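Local atomic coordinates of lectin (Cicer arietinum, PDB entry 4OEI), a protein that probably binds carbohydrate as a lectin, and holds a divalent metal ion at the centre of its four-bladed hemopexin-type propeller. Residues 2-7 with 60-65; 76-81 with 113-118. All coordinates share one frame; numbering follows the deposited sequence.

Contact 1 (2-7 with 60-65). With MG (magnesium ion), chain D.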
loop_
_atom_site.group_PDB
_atom_site.type_symbol
_atom_site.label_atom_id
_atom_site.label_comp_id
_atom_site.label_asym_id
_atom_site.label_seq_id
_atom_site.Cartn_x
_atom_site.Cartn_y
_atom_site.Cartn_z
ATOM N N TYR A 2 8.250 -18.611 6.943
ATOM C CA TYR A 2 9.700 -18.607 6.972
ATOM C C TYR A 2 10.232 -17.230 6.618
ATOM O O TYR A 2 9.462 -16.304 6.366
ATOM C CB TYR A 2 10.260 -19.592 5.950
ATOM C CG TYR A 2 10.054 -21.019 6.378
ATOM C CD1 TYR A 2 9.078 -21.818 5.777
ATOM C CD2 TYR A 2 10.812 -21.565 7.421
ATOM C CE1 TYR A 2 8.864 -23.126 6.202
ATOM C CE2 TYR A 2 10.608 -22.863 7.852
ATOM C CZ TYR A 2 9.635 -23.637 7.244
ATOM O OH TYR A 2 9.441 -24.925 7.683
ATOM N N ILE A 3 11.548 -17.085 6.608
ATOM C CA ILE A 3 12.123 -15.793 6.295
ATOM C C ILE A 3 11.677 -15.306 4.937
ATOM O O ILE A 3 11.772 -16.026 3.940
ATOM C CB ILE A 3 13.647 -15.847 6.346
ATOM C CG1 ILE A 3 14.070 -16.697 7.550
ATOM C CG2 ILE A 3 14.212 -14.435 6.468
ATOM C CD1 ILE A 3 15.558 -16.803 7.725
ATOM N N ASN A 4 11.174 -14.086 4.891
ATOM C CA ASN A 4 10.733 -13.565 3.621
ATOM C C ASN A 4 11.591 -12.398 3.162
ATOM O O ASN A 4 11.460 -11.941 2.030
ATOM C CB ASN A 4 9.280 -13.127 3.725
ATOM C CG ASN A 4 8.656 -12.931 2.385
ATOM O OD1 ASN A 4 9.047 -13.566 1.409
ATOM N ND2 ASN A 4 7.663 -12.071 2.321
ATOM N N ALA A 5 12.465 -11.920 4.042
ATOM C CA ALA A 5 13.342 -10.814 3.707
ATOM C C ALA A 5 14.436 -10.635 4.733
ATOM O O ALA A 5 14.305 -11.035 5.877
ATOM C CB ALA A 5 12.543 -9.520 3.570
ATOM N N ALA A 6 15.527 -10.026 4.297
ATOM C CA ALA A 6 16.654 -9.750 5.166
ATOM C C ALA A 6 17.558 -8.728 4.493
ATOM O O ALA A 6 17.469 -8.487 3.291
ATOM C CB ALA A 6 17.426 -11.026 5.439
ATOM N N PHE A 7 18.390 -8.083 5.290
ATOM C CA PHE A 7 19.364 -7.158 4.751
ATOM C C PHE A 7 20.516 -7.138 5.730
ATOM O O PHE A 7 20.340 -7.416 6.914
ATOM C CB PHE A 7 18.787 -5.754 4.478
ATOM C CG PHE A 7 18.339 -4.996 5.697
ATOM C CD1 PHE A 7 16.982 -4.871 5.990
ATOM C CD2 PHE A 7 19.258 -4.299 6.480
ATOM C CE1 PHE A 7 16.545 -4.061 7.036
ATOM C CE2 PHE A 7 18.830 -3.483 7.533
ATOM C CZ PHE A 7 17.469 -3.362 7.805
ATOM N N GLY A 60 4.179 -6.412 7.320
ATOM C CA GLY A 60 5.559 -6.842 7.372
ATOM C C GLY A 60 6.310 -6.475 6.108
ATOM O O GLY A 60 5.812 -5.720 5.268
ATOM N N ILE A 61 7.515 -7.018 5.975
ATOM C CA ILE A 61 8.366 -6.745 4.825
ATOM C C ILE A 61 8.591 -8.056 4.069
ATOM O O ILE A 61 8.974 -9.055 4.675
ATOM C CB ILE A 61 9.725 -6.140 5.290
ATOM C CG1 ILE A 61 9.516 -4.714 5.833
ATOM C CG2 ILE A 61 10.691 -6.059 4.135
ATOM C CD1 ILE A 61 9.318 -4.621 7.322
ATOM N N ASP A 62 8.336 -8.072 2.759
ATOM C CA ASP A 62 8.523 -9.301 1.989
ATOM C C ASP A 62 9.812 -9.359 1.172
ATOM O O ASP A 62 10.160 -10.403 0.620
ATOM C CB ASP A 62 7.269 -9.664 1.150
ATOM C CG ASP A 62 6.878 -8.607 0.110
ATOM O OD1 ASP A 62 7.760 -7.981 -0.529
ATOM O OD2 ASP A 62 5.650 -8.435 -0.099
ATOM N N CYS A 63 10.518 -8.238 1.098
ATOM C CA CYS A 63 11.791 -8.184 0.404
ATOM C C CYS A 63 12.524 -6.924 0.783
ATOM O O CYS A 63 11.901 -5.914 1.108
ATOM C CB CYS A 63 11.566 -8.160 -1.105
ATOM S SG CYS A 63 13.112 -8.058 -2.047
ATOM N N SER A 64 13.852 -6.981 0.762
ATOM C CA SER A 64 14.637 -5.802 1.082
ATOM C C SER A 64 16.128 -6.010 0.885
ATOM O O SER A 64 16.578 -7.118 0.617
ATOM C CB SER A 64 14.345 -5.362 2.524
ATOM O OG SER A 64 14.675 -6.370 3.453
ATOM N N PHE A 65 16.884 -4.923 0.991
ATOM C CA PHE A 65 18.326 -4.983 0.840
ATOM C C PHE A 65 18.972 -3.703 1.360
ATOM O O PHE A 65 18.401 -2.616 1.250
ATOM C CB PHE A 65 18.716 -5.246 -0.634
ATOM C CG PHE A 65 18.328 -4.143 -1.603
ATOM C CD1 PHE A 65 19.155 -3.039 -1.797
ATOM C CD2 PHE A 65 17.164 -4.251 -2.369
ATOM C CE1 PHE A 65 18.829 -2.054 -2.745
ATOM C CE2 PHE A 65 16.827 -3.286 -3.311
ATOM C CZ PHE A 65 17.664 -2.179 -3.507
HETATM MG MG MG D . 10.404 -12.719 -0.140
HETATM O O HOH W 1 15.605 -10.075 0.991
HETATM O O HOH W 2 8.711 -13.742 -1.724
#
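Asn4 and Asp62 meet at a magnesium ion, and metal coordination is the dominant polar link between residues 2-7 and 60-65. Asn4 supplies two ligands, its backbone O at 2.5 Å and its side-chain OD1 at 2.2 Å from the magnesium. With CG anti to the backbone N (chi1 -164°), the amide sits beside its own carbonyl, and both oxygens chelate the ion. Asp62 contributes only its backbone O, 2.5 Å from the magnesium; its OD2 accepts a hydrogen bond from Glu77 N. Water 2 and the carbonyl oxygens of Asp118 and Asp171 complete six ligands.

Strands 5-7 and 63-65 run nearly parallel, their axes 7° apart, yet no direct hydrogen bond joins them: Ala6 O and Ser64 O, two acceptors, lie 3.1 Å apart. They are the innermost strands of adjacent blades in the hemopexin-type four-bladed propeller, and each pairs outward within its own sheet, Ala5 with Phe18 and Cys63 with Phe75. Asn4 and Ala5 both face Phe18, a classic beta bulge.

Away from the metal the blades meet by van der Waals contact. Ala5 CB packs against the backbone N of Cys63 at 3.4 Å and the methyl CG2 of Ile61 at 4.0 Å, while Phe7 presents its ring edge to Ser64, CD1 lying 3.7 Å from OG. Water 1 can bridge the strands, probably donating to Ser64 O (3.1 Å) and accepting a weak bond from Ala6 N.

Contact 2 (76-81 with 113-118). With MG (magnesium ion), chain D.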
loop_
_atom_site.group_PDB
_atom_site.type_symbol
_atom_site.label_atom_id
_atom_site.label_comp_id
_atom_site.label_asym_id
_atom_site.label_seq_id
_atom_site.Cartn_x
_atom_site.Cartn_y
_atom_site.Cartn_z
ATOM N N TYR A 76 6.839 -4.430 0.178
ATOM C CA TYR A 76 5.654 -5.189 0.512
ATOM C C TYR A 76 4.765 -5.142 -0.708
ATOM O O TYR A 76 4.123 -4.136 -0.987
ATOM C CB TYR A 76 4.895 -4.645 1.710
ATOM C CG TYR A 76 3.729 -5.550 1.950
ATOM C CD1 TYR A 76 3.927 -6.861 2.408
ATOM C CD2 TYR A 76 2.446 -5.176 1.561
ATOM C CE1 TYR A 76 2.882 -7.774 2.460
ATOM C CE2 TYR A 76 1.395 -6.084 1.609
ATOM C CZ TYR A 76 1.622 -7.376 2.056
ATOM O OH TYR A 76 0.585 -8.266 2.084
ATOM N N GLU A 77 4.747 -6.248 -1.443
ATOM C CA GLU A 77 3.981 -6.343 -2.678
ATOM C C GLU A 77 4.466 -5.203 -3.580
ATOM O O GLU A 77 5.655 -4.882 -3.555
ATOM C CB GLU A 77 2.484 -6.264 -2.389
ATOM C CG GLU A 77 2.022 -7.401 -1.486
ATOM C CD GLU A 77 0.516 -7.510 -1.372
ATOM O OE1 GLU A 77 -0.178 -6.540 -1.749
ATOM O OE2 GLU A 77 0.035 -8.565 -0.892
ATOM N N ASN A 78 3.597 -4.564 -4.351
ATOM C CA ASN A 78 4.110 -3.524 -5.238
ATOM C C ASN A 78 4.649 -2.227 -4.600
ATOM O O ASN A 78 5.071 -1.314 -5.318
ATOM C CB ASN A 78 3.081 -3.201 -6.347
ATOM C CG ASN A 78 1.906 -2.363 -5.854
ATOM O OD1 ASN A 78 2.050 -1.562 -4.940
ATOM N ND2 ASN A 78 0.747 -2.521 -6.490
ATOM N N PHE A 79 4.668 -2.145 -3.268
ATOM C CA PHE A 79 5.163 -0.933 -2.605
ATOM C C PHE A 79 6.532 -1.099 -1.934
ATOM O O PHE A 79 6.919 -2.209 -1.560
ATOM C CB PHE A 79 4.139 -0.441 -1.576
ATOM C CG PHE A 79 2.825 -0.015 -2.183
ATOM C CD1 PHE A 79 1.734 -0.883 -2.207
ATOM C CD2 PHE A 79 2.678 1.256 -2.743
ATOM C CE1 PHE A 79 0.511 -0.495 -2.782
ATOM C CE2 PHE A 79 1.466 1.656 -3.319
ATOM C CZ PHE A 79 0.380 0.781 -3.336
ATOM N N CYS A 80 7.267 0.001 -1.788
ATOM C CA CYS A 80 8.590 -0.037 -1.161
ATOM C C CYS A 80 8.947 1.316 -0.566
ATOM O O CYS A 80 8.265 2.307 -0.809
ATOM C CB CYS A 80 9.655 -0.413 -2.194
ATOM S SG CYS A 80 9.860 0.825 -3.508
ATOM N N ALA A 81 10.023 1.363 0.207
ATOM C CA ALA A 81 10.463 2.623 0.800
ATOM C C ALA A 81 11.931 2.547 1.180
ATOM O O ALA A 81 12.468 1.454 1.386
ATOM C CB ALA A 81 9.615 2.958 2.032
ATOM N N PHE A 113 8.897 -7.707 -12.054
ATOM C CA PHE A 113 9.184 -7.153 -10.730
ATOM C C PHE A 113 8.227 -6.039 -10.342
ATOM O O PHE A 113 8.112 -5.684 -9.169
ATOM C CB PHE A 113 10.597 -6.574 -10.671
ATOM C CG PHE A 113 11.674 -7.596 -10.779
ATOM C CD1 PHE A 113 12.054 -8.091 -12.017
ATOM C CD2 PHE A 113 12.280 -8.102 -9.633
ATOM C CE1 PHE A 113 13.021 -9.077 -12.112
ATOM C CE2 PHE A 113 13.248 -9.089 -9.719
ATOM C CZ PHE A 113 13.620 -9.580 -10.960
ATOM N N GLU A 114 7.555 -5.469 -11.330
ATOM C CA GLU A 114 6.639 -4.365 -11.083
ATOM C C GLU A 114 5.703 -4.512 -9.889
ATOM O O GLU A 114 5.521 -3.573 -9.114
ATOM C CB GLU A 114 5.801 -4.084 -12.335
ATOM C CG GLU A 114 4.701 -3.061 -12.090
ATOM C CD GLU A 114 4.180 -2.432 -13.361
ATOM O OE1 GLU A 114 3.324 -1.523 -13.254
ATOM O OE2 GLU A 114 4.625 -2.840 -14.459
ATOM N N ASN A 115 5.113 -5.685 -9.732
ATOM C CA ASN A 115 4.161 -5.873 -8.656
ATOM C C ASN A 115 4.665 -6.575 -7.408
ATOM O O ASN A 115 3.911 -6.772 -6.448
ATOM C CB ASN A 115 2.912 -6.554 -9.225
ATOM C CG ASN A 115 2.119 -5.615 -10.128
ATOM O OD1 ASN A 115 1.896 -5.892 -11.310
ATOM N ND2 ASN A 115 1.702 -4.483 -9.568
ATOM N N GLY A 116 5.948 -6.916 -7.414
ATOM C CA GLY A 116 6.534 -7.571 -6.266
ATOM C C GLY A 116 7.890 -8.174 -6.537
ATOM O O GLY A 116 8.169 -8.631 -7.642
ATOM N N ILE A 117 8.751 -8.154 -5.524
ATOM C CA ILE A 117 10.084 -8.738 -5.656
ATOM C C ILE A 117 10.213 -9.759 -4.510
ATOM O O ILE A 117 9.829 -9.479 -3.368
ATOM C CB ILE A 117 11.182 -7.663 -5.551
ATOM C CG1 ILE A 117 10.974 -6.617 -6.661
ATOM C CG2 ILE A 117 12.563 -8.309 -5.660
ATOM C CD1 ILE A 117 11.989 -5.482 -6.672
ATOM N N ASP A 118 10.748 -10.938 -4.824
ATOM C CA ASP A 118 10.908 -12.013 -3.841
ATOM C C ASP A 118 12.036 -11.791 -2.850
ATOM O O ASP A 118 11.870 -11.978 -1.643
ATOM C CB ASP A 118 11.172 -13.344 -4.548
ATOM C CG ASP A 118 9.958 -13.858 -5.308
ATOM O OD1 ASP A 118 10.165 -14.632 -6.280
ATOM O OD2 ASP A 118 8.794 -13.514 -4.927
HETATM MG MG MG D . 10.404 -12.719 -0.140
HETATM O O HOH W 3 7.632 -6.507 -2.973
HETATM O O HOH W 4 5.053 -0.582 -8.655
HETATM O O HOH W 2 8.711 -13.742 -1.724
#
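Asn78 places CG between its backbone N and carbonyl carbon (chi1 76°), and Asn115 sets its own CG beside the backbone N (chi1 -70°); the two side chains lie alongside each other, pointing the same way, with their amide planes 45° apart. A type II' beta turn from Tyr76 to Phe79 closes the hairpin between strands 71-76 and 79-84 of one propeller blade and faces a type I turn from Phe113 to Gly116 in the loop leading to the next blade. Asn115 ND2 lies 3.7 Å from Asn78 CB and 3.8 Å from Asn78 ND2, so the side chains meet by van der Waals contact.

No direct hydrogen bond crosses. Although Asn78 N comes within 3.1 Å of Asn115 O, the angle is poor. Water does the joining: water 4 donates to Glu114 O and, weakly, to Asn78 O. The Glu77 carboxylate forms a salt bridge through OE2 with Lys100 of the second subunit. Segment 113-118 ends at Asp118, whose backbone O binds the magnesium at 2.2 Å. On the side of Glu77 and Ile117, water 3 spans the gap, donating to Glu77 O at 2.6 Å and accepting from Ile117 N at 3.2 Å.

Overall arrangement
Contact 1 is buried, its centre about 5 Å from the centre of the chain; contact 2 is a surface contact, its centre about 13 Å from the same point. Both involve the sheet of strands 63-66 to 93-100: contact 1 uses its innermost strand, facing the preceding blade, and contact 2 its hairpin turn, facing the following one. The chemistry shifts accordingly, from metal coordination and van der Waals packing in contact 1 to water bridges and polar side chains in contact 2. Their centres are about 11 Å apart, and Cys63 of contact 1 packs against Ile117 of contact 2. Magnesium and water 2 are shared, since Asp118 ends segment 113-118 at the ion.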